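PDB 5J7O: major capsid protein from Faustovirus, which forms the double jelly-roll capsomers, assembled as trimers, that probably build the icosahedral protein shell around the viral double-stranded DNA genome. Local coordinates for residues B[106-111]-B[292-297]. Residues are numbered along the deposited sequence; the frame is centred on the assembly and turned at random.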
loop_
_atom_site.group_PDB
_atom_site.type_symbol
_atom_site.label_atom_id
_atom_site.label_comp_id
_atom_site.label_asym_id
_atom_site.label_seq_id
_atom_site.Cartn_x
_atom_site.Cartn_y
_atom_site.Cartn_z
ATOM N N HIS B 106 4.650 -22.903 16.178
ATOM C CA HIS B 106 5.103 -21.809 17.025
ATOM C C HIS B 106 6.591 -21.976 17.309
ATOM O O HIS B 106 7.009 -23.003 17.848
ATOM C CB HIS B 106 4.307 -21.780 18.328
ATOM C CG HIS B 106 4.795 -20.766 19.317
ATOM N ND1 HIS B 106 4.744 -20.972 20.680
ATOM C CD2 HIS B 106 5.337 -19.539 19.142
ATOM C CE1 HIS B 106 5.238 -19.916 21.301
ATOM N NE2 HIS B 106 5.606 -19.032 20.391
ATOM N N VAL B 107 7.389 -20.979 16.935
ATOM C CA VAL B 107 8.820 -20.968 17.211
ATOM C C VAL B 107 9.123 -19.782 18.114
ATOM O O VAL B 107 8.614 -18.678 17.894
ATOM C CB VAL B 107 9.662 -20.898 15.921
ATOM C CG1 VAL B 107 11.137 -21.102 16.240
ATOM C CG2 VAL B 107 9.177 -21.926 14.912
ATOM N N GLN B 108 9.954 -20.012 19.128
ATOM C CA GLN B 108 10.284 -18.995 20.119
ATOM C C GLN B 108 11.796 -18.921 20.261
ATOM O O GLN B 108 12.433 -19.900 20.660
ATOM C CB GLN B 108 9.627 -19.312 21.464
ATOM C CG GLN B 108 9.467 -18.114 22.381
ATOM C CD GLN B 108 8.677 -18.450 23.631
ATOM O OE1 GLN B 108 9.046 -19.345 24.389
ATOM N NE2 GLN B 108 7.578 -17.738 23.846
ATOM N N LEU B 109 12.364 -17.764 19.938
ATOM C CA LEU B 109 13.804 -17.547 19.976
ATOM C C LEU B 109 14.131 -16.529 21.060
ATOM O O LEU B 109 13.520 -15.456 21.113
ATOM C CB LEU B 109 14.315 -17.074 18.614
ATOM C CG LEU B 109 13.914 -17.983 17.449
ATOM C CD1 LEU B 109 14.335 -17.389 16.113
ATOM C CD2 LEU B 109 14.502 -19.375 17.628
ATOM N N ALA B 110 15.093 -16.868 21.915
ATOM C CA ALA B 110 15.384 -16.055 23.088
ATOM C C ALA B 110 15.884 -14.671 22.691
ATOM O O ALA B 110 16.533 -14.491 21.656
ATOM C CB ALA B 110 16.423 -16.751 23.968
ATOM N N ALA B 111 15.558 -13.684 23.526
ATOM C CA ALA B 111 16.129 -12.354 23.367
ATOM C C ALA B 111 17.647 -12.445 23.395
ATOM O O ALA B 111 18.225 -13.220 24.164
ATOM C CB ALA B 111 15.628 -11.422 24.471
ATOM N N GLN B 292 12.448 -11.195 22.338
ATOM C CA GLN B 292 12.088 -12.581 22.072
ATOM C C GLN B 292 11.211 -12.666 20.830
ATOM O O GLN B 292 10.091 -12.148 20.813
ATOM C CB GLN B 292 11.363 -13.177 23.278
ATOM C CG GLN B 292 10.868 -14.599 23.061
ATOM C CD GLN B 292 9.978 -15.084 24.189
ATOM O OE1 GLN B 292 8.766 -14.867 24.176
ATOM N NE2 GLN B 292 10.576 -15.748 25.172
ATOM N N LEU B 293 11.726 -13.313 19.788
ATOM C CA LEU B 293 11.007 -13.415 18.526
ATOM C C LEU B 293 10.039 -14.590 18.585
ATOM O O LEU B 293 10.454 -15.737 18.788
ATOM C CB LEU B 293 11.987 -13.573 17.366
ATOM C CG LEU B 293 11.377 -13.501 15.965
ATOM C CD1 LEU B 293 10.670 -12.170 15.761
ATOM C CD2 LEU B 293 12.443 -13.711 14.902
ATOM N N ASN B 294 8.752 -14.305 18.409
ATOM C CA ASN B 294 7.706 -15.321 18.410
ATOM C C ASN B 294 7.100 -15.400 17.017
ATOM O O ASN B 294 6.597 -14.399 16.496
ATOM C CB ASN B 294 6.632 -15.004 19.449
ATOM C CG ASN B 294 7.108 -15.240 20.866
ATOM O OD1 ASN B 294 6.948 -16.330 21.412
ATOM N ND2 ASN B 294 7.698 -14.215 21.470
ATOM N N MET B 295 7.150 -16.587 16.421
ATOM C CA MET B 295 6.630 -16.810 15.084
ATOM C C MET B 295 5.658 -17.980 15.102
ATOM O O MET B 295 5.824 -18.936 15.864
ATOM C CB MET B 295 7.763 -17.086 14.084
ATOM C CG MET B 295 8.789 -15.965 13.993
ATOM S SD MET B 295 10.154 -16.319 12.866
ATOM C CE MET B 295 10.923 -17.719 13.677
ATOM N N PHE B 296 4.630 -17.883 14.265
ATOM C CA PHE B 296 3.711 -18.981 13.979
ATOM C C PHE B 296 3.843 -19.254 12.485
ATOM O O PHE B 296 3.130 -18.666 11.669
ATOM C CB PHE B 296 2.271 -18.640 14.375
ATOM C CG PHE B 296 1.950 -18.926 15.815
ATOM C CD1 PHE B 296 2.333 -18.046 16.812
ATOM C CD2 PHE B 296 1.254 -20.071 16.171
ATOM C CE1 PHE B 296 2.035 -18.304 18.138
ATOM C CE2 PHE B 296 0.953 -20.334 17.494
ATOM C CZ PHE B 296 1.344 -19.450 18.479
ATOM N N VAL B 297 4.767 -20.142 12.129
ATOM C CA VAL B 297 5.076 -20.422 10.732
ATOM C C VAL B 297 4.083 -21.452 10.203
ATOM O O VAL B 297 4.080 -22.600 10.672
ATOM C CB VAL B 297 6.520 -20.914 10.562
ATOM C CG1 VAL B 297 6.837 -21.135 9.091
ATOM C CG2 VAL B 297 7.493 -19.916 11.173
#
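His106 lies across from Phe296 in a non-hydrogen-bonded antiparallel pair, and its CB sits over one face of the phenyl ring, 3.9 Å from the centroid, a CH-pi contact. The two rings are nearly parallel, 9° between planes, but the offset leaves little of one ring over the other. With CG anti to the backbone N (chi1 174°), the imidazole runs alongside Asn294. There His106 NE2 donates to Asn294 OD1 at 3.2 Å. The bond lies in the ring plane and meets a lone pair of the amide oxygen.

Val107 and Met295 exchange two backbone hydrogen bonds. On the face opposite His106, the Met295 chain bends at its last torsion and brings CE to 4.1 Å from Val107 CB. Gln108 returns to the His106 face. Its NE2 gives Asn294 OD1 a second hydrogen bond, 2.9 Å long, again on a lone pair, although the two amide planes stand almost perpendicular. Asn294 ND2 in turn donates to Gln292 OE1 at 3.0 Å. Bonds at both ends probably hold the Asn294 amide in one rotation. The amide of Gln292 stacks on that of Gln108, planes 25° apart, and Gln292 NE2 hydrogen-bonds to OE1 of Gln390 on strand 389-401.

Leu109 and Leu293 form the last hydrogen-bonded pair; the bond from Leu293 N to Leu109 O is the more bent. Leu109 CD1 lies 4.2 Å from Met295 CE. Past the strand, Ala111 CB rests near Gln292 N.

This antiparallel ladder belongs to one sheet of the double jelly-roll. Strand 389-401 pairs with the other edge of strand 99-109. Leu185 of helix 181-185 covers Val107 and Met295, and Tyr177 of strand 170-177 packs on Leu109 and Leu293. Arg541 of a second subunit packs on His106, Gln108 and Asn294, so this face lies at a contact between capsid subunits.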